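Local coordinates for uncharacterized protein (Bacteroides eggerthii DSM 20697, PDB 4ECO) that is of unknown function but carries leucine-rich repeats, an architecture consistent with a role in binding other proteins, at residues Arg209-Gly214 with Asn222-Trp227; Val254-Cys259 with Lys264-Leu269; Asp293-Leu298 with Gln308-Gly313. All coordinates share one frame; numbering follows the deposited sequence.

Overall arrangement
All three contacts are buried and apolar, and all lie on the same side of the chain's centre, each joining a strand of the leucine-rich repeat array to the chain that follows or precedes it. Contacts 1 and 2 are neighbours, their centres about 8 Å apart: strands 210-214 and 253-257 pair in parallel, and each is covered by its own following loop. In contact 3, its centre about 10 Å from that of contact 2, the partner is a helix, 288-300, that precedes its strand 309-311. Chemistry changes along the series, from sulfur and selenium against a ring and a methyl, through valine methyls against proline, phenylalanine and leucine, to an indole against two isoleucines.

Contact 1 (Arg209-Gly214 with Asn222-Trp227); sequences RQFYMG and NICEAW
The hydrophobic interior of a leucine-rich repeat is the setting here: F211 and M213, alternate residues of the parallel strand 210-214, meet I223 and C224 of the loop that leads on toward helix 233-238. Both strand side chains leave the backbone toward the loop, and the two loop residues answer in kind, so the contact is made by two separate pairs. In the first, SG of C224 comes to the rim of the phenyl ring, 4.2 Å from F211 CE2. It stands 5.4 Å from the ring centroid of F211 and 81° off the ring normal, a sulfur-aromatic contact made at the edge. With chi1 at -174°, CG is trans to the nitrogen of F211 and the ring is carried toward the thiol.

The second pair joins the selenium of the selenomethionine M213 to the branch methyl of I223, with SE 3.7 Å from I223 CG2. A bend at chi3 (99°) turns CE of M213 back over one face of the F211 ring, offset toward its rim. The same side chain therefore links the two pairs, its selenium against isoleucine and its terminal methyl against phenylalanine. Around them, V198 and W245 also pack on C224, F218 touches I223, and V256 of the next strand lies against M213. On the other side of the strand, Y212 meets F124 edge-to-face. Inward-pointing alternate strand residues, closed over by apolar residues of the returning loop, are the arrangement of a leucine-rich repeat solenoid.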
loop_
_atom_site.group_PDB
_atom_site.type_symbol
_atom_site.label_atom_id
_atom_site.label_comp_id
_atom_site.label_asym_id
_atom_site.label_seq_id
_atom_site.Cartn_x
_atom_site.Cartn_y
_atom_site.Cartn_z
ATOM N N ARG A 209 7.454 -7.116 24.471
ATOM C CA ARG A 209 6.409 -7.413 23.488
ATOM C C ARG A 209 6.744 -6.821 22.121
ATOM O O ARG A 209 6.556 -7.482 21.097
ATOM C CB ARG A 209 5.076 -6.855 23.969
ATOM C CG ARG A 209 4.670 -7.349 25.324
ATOM C CD ARG A 209 3.319 -6.784 25.637
ATOM N NE ARG A 209 2.873 -7.128 26.983
ATOM C CZ ARG A 209 2.239 -8.248 27.293
ATOM N NH1 ARG A 209 1.983 -9.154 26.360
ATOM N NH2 ARG A 209 1.866 -8.479 28.544
ATOM N N GLN A 210 7.275 -5.575 22.105
ATOM C CA GLN A 210 7.641 -4.875 20.863
ATOM C C GLN A 210 9.095 -4.362 20.923
ATOM O O GLN A 210 9.484 -3.681 21.886
ATOM C CB GLN A 210 6.679 -3.710 20.580
ATOM C CG GLN A 210 5.200 -4.080 20.724
ATOM C CD GLN A 210 4.381 -3.760 19.515
ATOM O OE1 GLN A 210 4.843 -3.122 18.559
ATOM N NE2 GLN A 210 3.135 -4.209 19.532
ATOM N N PHE A 211 9.902 -4.718 19.898
ATOM C CA PHE A 211 11.282 -4.265 19.800
ATOM C C PHE A 211 11.499 -3.654 18.421
ATOM O O PHE A 211 11.518 -4.364 17.425
ATOM C CB PHE A 211 12.263 -5.409 20.101
ATOM C CG PHE A 211 13.730 -5.053 20.179
ATOM C CD1 PHE A 211 14.139 -3.745 20.423
ATOM C CD2 PHE A 211 14.706 -6.033 20.055
ATOM C CE1 PHE A 211 15.499 -3.418 20.480
ATOM C CE2 PHE A 211 16.066 -5.706 20.129
ATOM C CZ PHE A 211 16.452 -4.401 20.360
ATOM N N TYR A 212 11.637 -2.325 18.371
ATOM C CA TYR A 212 11.824 -1.552 17.137
ATOM C C TYR A 212 13.169 -0.869 17.084
ATOM O O TYR A 212 13.669 -0.358 18.097
ATOM C CB TYR A 212 10.731 -0.472 17.014
ATOM C CG TYR A 212 9.429 -0.907 16.368
ATOM C CD1 TYR A 212 8.686 -1.961 16.888
ATOM C CD2 TYR A 212 8.874 -0.178 15.318
ATOM C CE1 TYR A 212 7.472 -2.346 16.311
ATOM C CE2 TYR A 212 7.659 -0.545 14.740
ATOM C CZ TYR A 212 6.961 -1.631 15.238
ATOM O OH TYR A 212 5.759 -1.992 14.679
HETATM N N MSE A 213 13.752 -0.854 15.899
HETATM C CA MSE A 213 14.973 -0.118 15.631
HETATM C C MSE A 213 14.967 0.278 14.180
HETATM O O MSE A 213 14.371 -0.412 13.336
HETATM C CB MSE A 213 16.267 -0.850 16.047
HETATM C CG MSE A 213 16.651 -2.082 15.238
HETATM SE SE MSE A 213 17.679 -3.305 16.411
HETATM C CE MSE A 213 16.151 -4.488 16.842
ATOM N N GLY A 214 15.574 1.427 13.910
ATOM C CA GLY A 214 15.654 1.925 12.549
ATOM C C GLY A 214 16.484 3.163 12.378
ATOM O O GLY A 214 16.690 3.919 13.330
ATOM N N ASN A 222 26.588 -6.422 15.542
ATOM C CA ASN A 222 26.614 -5.585 16.744
ATOM C C ASN A 222 25.201 -5.342 17.285
ATOM O O ASN A 222 25.020 -4.526 18.193
ATOM C CB ASN A 222 27.338 -4.280 16.468
ATOM C CG ASN A 222 28.838 -4.458 16.406
ATOM O OD1 ASN A 222 29.405 -5.460 16.876
ATOM N ND2 ASN A 222 29.517 -3.463 15.856
ATOM N N ILE A 223 24.214 -6.115 16.773
ATOM C CA ILE A 223 22.825 -6.050 17.231
ATOM C C ILE A 223 22.567 -7.250 18.128
ATOM O O ILE A 223 22.226 -8.332 17.630
ATOM C CB ILE A 223 21.771 -5.960 16.083
ATOM C CG1 ILE A 223 22.078 -4.811 15.099
ATOM C CG2 ILE A 223 20.352 -5.845 16.660
ATOM C CD1 ILE A 223 21.253 -4.827 13.862
ATOM N N CYS A 224 22.785 -7.063 19.448
ATOM C CA CYS A 224 22.494 -8.003 20.529
ATOM C C CYS A 224 23.218 -9.375 20.391
ATOM O O CYS A 224 22.662 -10.424 20.762
ATOM C CB CYS A 224 20.987 -8.196 20.656
ATOM S SG CYS A 224 20.079 -6.657 20.922
ATOM N N GLU A 225 24.489 -9.339 19.963
ATOM C CA GLU A 225 25.340 -10.529 19.896
ATOM C C GLU A 225 26.270 -10.618 21.118
ATOM O O GLU A 225 26.516 -11.711 21.644
ATOM C CB GLU A 225 26.178 -10.552 18.620
ATOM C CG GLU A 225 25.417 -10.980 17.382
ATOM C CD GLU A 225 26.293 -11.443 16.238
ATOM O OE1 GLU A 225 27.496 -11.712 16.474
ATOM O OE2 GLU A 225 25.765 -11.569 15.107
ATOM N N ALA A 226 26.779 -9.459 21.562
ATOM C CA ALA A 226 27.768 -9.378 22.626
ATOM C C ALA A 226 27.432 -8.336 23.685
ATOM O O ALA A 226 26.547 -7.492 23.500
ATOM C CB ALA A 226 29.122 -9.036 22.010
ATOM N N TRP A 227 28.174 -8.398 24.802
ATOM C CA TRP A 227 28.052 -7.405 25.850
ATOM C C TRP A 227 28.616 -6.096 25.335
ATOM O O TRP A 227 29.557 -6.108 24.532
ATOM C CB TRP A 227 28.769 -7.846 27.122
ATOM C CG TRP A 227 28.350 -9.175 27.671
ATOM C CD1 TRP A 227 29.131 -10.290 27.806
ATOM C CD2 TRP A 227 27.073 -9.511 28.225
ATOM N NE1 TRP A 227 28.424 -11.295 28.423
ATOM C CE2 TRP A 227 27.146 -10.853 28.668
ATOM C CE3 TRP A 227 25.865 -8.809 28.392
ATOM C CZ2 TRP A 227 26.056 -11.508 29.248
ATOM C CZ3 TRP A 227 24.794 -9.459 28.983
ATOM C CH2 TRP A 227 24.891 -10.798 29.386
#

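Contact 2 (Val254-Cys259 with Lys264-Leu269); sequences VEVYNC and KLPTFL
V254 and V256 present two methyl bumps from one face of strand 253-257 to the loop segment 264-269, whose P266, F268 and L269 form the opposing surface. CG1 of V254 rests against two of them at once: it lies 3.5 Å from L269 CD2 and 4.1 Å from CZ at the far end of the F268 ring, which it approaches obliquely. With chi1 of 175°, this methyl is trans to the valine nitrogen and projects toward the seam where leucine and phenylalanine meet. One step along the face, V256 CG2 points at the pyrrolidine ring, 4.2 Å from P266 CG, and its other neighbour is again leucine, with L269 CD2 4.4 Å away. L269 CD2 thus faces the gap between the two valine methyls.

The type I turn from P266 to L269 brings the three apolar groups together, and CG of L269 rests over one face of the F268 ring, toward its rim. F268 also meets W245 and M213, while L269 reaches I278 of the next strand and L298 of helix 288-300. Such a strand face of alternating aliphatic residues, covered by the proline, phenylalanine and leucine of the following turn, is typical of the leucine-rich repeat core.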
loop_
_atom_site.group_PDB
_atom_site.type_symbol
_atom_site.label_atom_id
_atom_site.label_comp_id
_atom_site.label_asym_id
_atom_site.label_seq_id
_atom_site.Cartn_x
_atom_site.Cartn_y
_atom_site.Cartn_z
ATOM N N VAL A 254 8.717 -7.062 15.943
ATOM C CA VAL A 254 10.121 -6.657 15.803
ATOM C C VAL A 254 10.304 -5.896 14.490
ATOM O O VAL A 254 9.794 -6.315 13.449
ATOM C CB VAL A 254 11.103 -7.848 15.916
ATOM C CG1 VAL A 254 12.526 -7.404 15.653
ATOM C CG2 VAL A 254 11.007 -8.518 17.286
ATOM N N GLU A 255 11.031 -4.765 14.553
ATOM C CA GLU A 255 11.348 -3.942 13.385
ATOM C C GLU A 255 12.842 -3.580 13.368
ATOM O O GLU A 255 13.387 -3.121 14.380
ATOM C CB GLU A 255 10.487 -2.686 13.354
ATOM C CG GLU A 255 10.936 -1.698 12.291
ATOM C CD GLU A 255 10.044 -0.499 12.055
ATOM O OE1 GLU A 255 8.938 -0.678 11.501
ATOM O OE2 GLU A 255 10.468 0.627 12.385
ATOM N N VAL A 256 13.497 -3.845 12.222
ATOM C CA VAL A 256 14.891 -3.496 11.895
ATOM C C VAL A 256 14.798 -2.789 10.543
ATOM O O VAL A 256 14.865 -3.423 9.493
ATOM C CB VAL A 256 15.868 -4.693 11.907
ATOM C CG1 VAL A 256 17.306 -4.196 11.949
ATOM C CG2 VAL A 256 15.593 -5.631 13.080
ATOM N N TYR A 257 14.515 -1.490 10.578
ATOM C CA TYR A 257 14.177 -0.712 9.391
ATOM C C TYR A 257 15.234 0.295 9.018
ATOM O O TYR A 257 15.717 1.035 9.869
ATOM C CB TYR A 257 12.846 0.026 9.671
ATOM C CG TYR A 257 12.405 1.035 8.637
ATOM C CD1 TYR A 257 11.597 0.660 7.570
ATOM C CD2 TYR A 257 12.684 2.393 8.796
ATOM C CE1 TYR A 257 11.130 1.599 6.651
ATOM C CE2 TYR A 257 12.249 3.336 7.866
ATOM C CZ TYR A 257 11.455 2.938 6.804
ATOM O OH TYR A 257 10.990 3.866 5.898
ATOM N N ASN A 258 15.510 0.384 7.713
ATOM C CA ASN A 258 16.423 1.338 7.098
ATOM C C ASN A 258 17.743 1.450 7.882
ATOM O O ASN A 258 18.049 2.512 8.438
ATOM C CB ASN A 258 15.730 2.704 6.982
ATOM C CG ASN A 258 16.434 3.728 6.156
ATOM O OD1 ASN A 258 17.250 3.419 5.290
ATOM N ND2 ASN A 258 16.143 4.981 6.421
ATOM N N CYS A 259 18.503 0.341 7.959
ATOM C CA CYS A 259 19.819 0.354 8.596
ATOM C C CYS A 259 20.831 0.081 7.470
ATOM O O CYS A 259 21.022 -1.071 7.046
ATOM C CB CYS A 259 19.891 -0.636 9.751
ATOM S SG CYS A 259 18.744 -0.272 11.114
ATOM N N LYS A 264 23.462 -8.242 6.205
ATOM C CA LYS A 264 22.631 -9.409 6.524
ATOM C C LYS A 264 21.687 -9.023 7.635
ATOM O O LYS A 264 21.907 -8.007 8.291
ATOM C CB LYS A 264 23.489 -10.642 6.916
ATOM C CG LYS A 264 24.119 -10.566 8.310
ATOM C CD LYS A 264 24.847 -11.824 8.709
ATOM C CE LYS A 264 24.982 -11.881 10.201
ATOM N NZ LYS A 264 25.998 -12.877 10.618
ATOM N N LEU A 265 20.637 -9.811 7.861
ATOM C CA LEU A 265 19.704 -9.536 8.967
ATOM C C LEU A 265 20.327 -9.995 10.266
ATOM O O LEU A 265 21.026 -11.019 10.244
ATOM C CB LEU A 265 18.326 -10.210 8.765
ATOM C CG LEU A 265 17.486 -9.738 7.583
ATOM C CD1 LEU A 265 16.198 -10.520 7.501
ATOM C CD2 LEU A 265 17.164 -8.253 7.681
ATOM N N PRO A 266 20.106 -9.272 11.403
ATOM C CA PRO A 266 20.664 -9.740 12.691
ATOM C C PRO A 266 20.138 -11.148 12.995
ATOM O O PRO A 266 18.993 -11.490 12.688
ATOM C CB PRO A 266 20.213 -8.679 13.709
ATOM C CG PRO A 266 19.164 -7.925 13.068
ATOM C CD PRO A 266 19.302 -8.047 11.575
ATOM N N THR A 267 21.011 -11.982 13.515
ATOM C CA THR A 267 20.767 -13.411 13.732
ATOM C C THR A 267 19.812 -13.733 14.896
ATOM O O THR A 267 19.358 -14.885 15.005
ATOM C CB THR A 267 22.101 -14.112 13.975
ATOM O OG1 THR A 267 22.712 -13.535 15.128
ATOM C CG2 THR A 267 23.038 -14.004 12.769
ATOM N N PHE A 268 19.499 -12.744 15.743
ATOM C CA PHE A 268 18.643 -12.977 16.907
ATOM C C PHE A 268 17.196 -13.227 16.480
ATOM O O PHE A 268 16.439 -13.844 17.241
ATOM C CB PHE A 268 18.731 -11.802 17.900
ATOM C CG PHE A 268 17.881 -10.597 17.594
ATOM C CD1 PHE A 268 18.371 -9.567 16.805
ATOM C CD2 PHE A 268 16.595 -10.480 18.116
ATOM C CE1 PHE A 268 17.584 -8.446 16.526
ATOM C CE2 PHE A 268 15.797 -9.373 17.823
ATOM C CZ PHE A 268 16.299 -8.360 17.037
ATOM N N LEU A 269 16.808 -12.715 15.284
ATOM C CA LEU A 269 15.444 -12.814 14.764
ATOM C C LEU A 269 15.024 -14.267 14.628
ATOM O O LEU A 269 13.987 -14.613 15.188
ATOM C CB LEU A 269 15.300 -12.086 13.426
ATOM C CG LEU A 269 15.576 -10.576 13.433
ATOM C CD1 LEU A 269 15.794 -10.063 12.030
ATOM C CD2 LEU A 269 14.482 -9.810 14.104
#

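Contact 3 (Asp293-Leu298 with Gln308-Gly313); sequences DDWQAL and QIIYIG
An extended first torsion in W295, chi1 -177° with CG trans to the backbone N, sends the indole from helix 288-300 to the side chains of I310 and I312. I310 meets it with a stretched chain, its chi2 of 177° carrying CD1 outward from the strand to the pyrrole side of the indole. Helix 288-300 lies between the parallel strands 277-279 and 309-311 in a beta-alpha-beta arrangement within the leucine-rich repeat fold.

Two isoleucine ends meet the indole at separate places, both obliquely. CD1 of I310 lies 3.7 Å from W295 NE1 and 4.1 Å from W295 CE2, on the nitrogen side of the indole. The second isoleucine, just past the strand end, brings its own terminal methyl to the benzo side, where I312 CD1 is 4.2 Å from W295 CE3. The contact therefore spans the indole from its nitrogen to its six-membered ring, although a single helix residue supplies it.

Neighbouring parts of the fold enclose the indole further: P321, M329 and L335 pack on it, and the ring of F320 meets it with the planes at about 55°. L298, one turn along the helix, points toward the strand but touches I278 instead, as does I310, so both sides of the contact share that residue of the preceding strand. The helical turn that carries W295 is held by backbone hydrogen bonds, among them A297 N to D293 O at 2.9 Å.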
loop_
_atom_site.group_PDB
_atom_site.type_symbol
_atom_site.label_atom_id
_atom_site.label_comp_id
_atom_site.label_asym_id
_atom_site.label_seq_id
_atom_site.Cartn_x
_atom_site.Cartn_y
_atom_site.Cartn_z
ATOM N N ASP A 293 18.169 -15.645 1.698
ATOM C CA ASP A 293 18.731 -16.633 2.615
ATOM C C ASP A 293 18.297 -16.370 4.077
ATOM O O ASP A 293 17.928 -17.324 4.762
ATOM C CB ASP A 293 20.261 -16.657 2.488
ATOM C CG ASP A 293 20.755 -17.318 1.202
ATOM O OD1 ASP A 293 19.998 -18.143 0.619
ATOM O OD2 ASP A 293 21.918 -17.052 0.803
ATOM N N ASP A 294 18.286 -15.096 4.526
ATOM C CA ASP A 294 17.846 -14.730 5.882
ATOM C C ASP A 294 16.341 -15.008 6.041
ATOM O O ASP A 294 15.937 -15.567 7.073
ATOM C CB ASP A 294 18.170 -13.262 6.222
ATOM C CG ASP A 294 19.649 -12.930 6.362
ATOM O OD1 ASP A 294 20.393 -13.736 7.002
ATOM O OD2 ASP A 294 20.050 -11.825 5.927
ATOM N N TRP A 295 15.522 -14.653 5.006
ATOM C CA TRP A 295 14.078 -14.936 4.979
ATOM C C TRP A 295 13.871 -16.459 5.045
ATOM O O TRP A 295 13.090 -16.913 5.898
ATOM C CB TRP A 295 13.407 -14.322 3.732
ATOM C CG TRP A 295 11.905 -14.482 3.611
ATOM C CD1 TRP A 295 11.073 -15.185 4.434
ATOM C CD2 TRP A 295 11.067 -13.955 2.555
ATOM N NE1 TRP A 295 9.772 -15.118 3.972
ATOM C CE2 TRP A 295 9.741 -14.378 2.818
ATOM C CE3 TRP A 295 11.311 -13.171 1.408
ATOM C CZ2 TRP A 295 8.664 -14.044 1.978
ATOM C CZ3 TRP A 295 10.243 -12.822 0.593
ATOM C CH2 TRP A 295 8.939 -13.259 0.878
ATOM N N GLN A 296 14.636 -17.242 4.223
ATOM C CA GLN A 296 14.531 -18.700 4.184
ATOM C C GLN A 296 14.784 -19.281 5.550
ATOM O O GLN A 296 14.013 -20.130 6.009
ATOM C CB GLN A 296 15.487 -19.319 3.150
ATOM C CG GLN A 296 15.117 -20.765 2.806
ATOM C CD GLN A 296 15.681 -21.266 1.495
ATOM O OE1 GLN A 296 15.361 -20.793 0.384
ATOM N NE2 GLN A 296 16.451 -22.317 1.601
ATOM N N ALA A 297 15.849 -18.784 6.211
ATOM C CA ALA A 297 16.288 -19.192 7.544
ATOM C C ALA A 297 15.170 -18.976 8.570
ATOM O O ALA A 297 14.946 -19.847 9.414
ATOM C CB ALA A 297 17.529 -18.417 7.936
ATOM N N LEU A 298 14.441 -17.832 8.457
ATOM C CA LEU A 298 13.315 -17.504 9.326
ATOM C C LEU A 298 12.181 -18.529 9.145
ATOM O O LEU A 298 11.703 -19.068 10.147
ATOM C CB LEU A 298 12.816 -16.076 9.074
ATOM C CG LEU A 298 13.654 -14.958 9.694
ATOM C CD1 LEU A 298 13.333 -13.628 9.071
ATOM C CD2 LEU A 298 13.473 -14.903 11.184
ATOM N N GLN A 308 3.226 -13.667 11.011
ATOM C CA GLN A 308 1.921 -13.325 10.441
ATOM C C GLN A 308 1.999 -12.147 9.469
ATOM O O GLN A 308 1.162 -12.064 8.568
ATOM C CB GLN A 308 0.922 -12.986 11.574
ATOM C CG GLN A 308 0.518 -14.202 12.408
ATOM C CD GLN A 308 -0.379 -13.918 13.593
ATOM O OE1 GLN A 308 -0.419 -12.825 14.149
ATOM N NE2 GLN A 308 -1.049 -14.953 14.082
ATOM N N ILE A 309 2.961 -11.209 9.688
ATOM C CA ILE A 309 3.134 -9.988 8.877
ATOM C C ILE A 309 4.594 -9.830 8.492
ATOM O O ILE A 309 5.454 -9.879 9.356
ATOM C CB ILE A 309 2.616 -8.716 9.626
ATOM C CG1 ILE A 309 1.201 -8.931 10.222
ATOM C CG2 ILE A 309 2.676 -7.468 8.727
ATOM C CD1 ILE A 309 0.840 -8.012 11.352
ATOM N N ILE A 310 4.859 -9.605 7.204
ATOM C CA ILE A 310 6.198 -9.357 6.672
ATOM C C ILE A 310 6.199 -8.037 5.880
ATOM O O ILE A 310 5.482 -7.905 4.884
ATOM C CB ILE A 310 6.734 -10.537 5.789
ATOM C CG1 ILE A 310 6.805 -11.870 6.576
ATOM C CG2 ILE A 310 8.099 -10.178 5.195
ATOM C CD1 ILE A 310 7.238 -13.110 5.797
ATOM N N TYR A 311 6.990 -7.068 6.334
ATOM C CA TYR A 311 7.223 -5.824 5.607
ATOM C C TYR A 311 8.643 -5.946 5.066
ATOM O O TYR A 311 9.590 -5.899 5.862
ATOM C CB TYR A 311 7.007 -4.556 6.478
ATOM C CG TYR A 311 5.603 -4.333 6.996
ATOM C CD1 TYR A 311 4.560 -4.014 6.129
ATOM C CD2 TYR A 311 5.327 -4.368 8.361
ATOM C CE1 TYR A 311 3.266 -3.791 6.602
ATOM C CE2 TYR A 311 4.049 -4.108 8.848
ATOM C CZ TYR A 311 3.019 -3.819 7.965
ATOM O OH TYR A 311 1.756 -3.546 8.438
ATOM N N ILE A 312 8.802 -6.230 3.753
ATOM C CA ILE A 312 10.151 -6.447 3.228
ATOM C C ILE A 312 10.373 -5.589 1.937
ATOM O O ILE A 312 11.290 -5.867 1.143
ATOM C CB ILE A 312 10.439 -7.977 3.032
ATOM C CG1 ILE A 312 11.938 -8.266 2.812
ATOM C CG2 ILE A 312 9.526 -8.652 1.995
ATOM C CD1 ILE A 312 12.440 -9.574 3.370
ATOM N N GLY A 313 9.591 -4.511 1.804
ATOM C CA GLY A 313 9.727 -3.573 0.692
ATOM C C GLY A 313 11.019 -2.769 0.738
ATOM O O GLY A 313 11.716 -2.771 1.761
#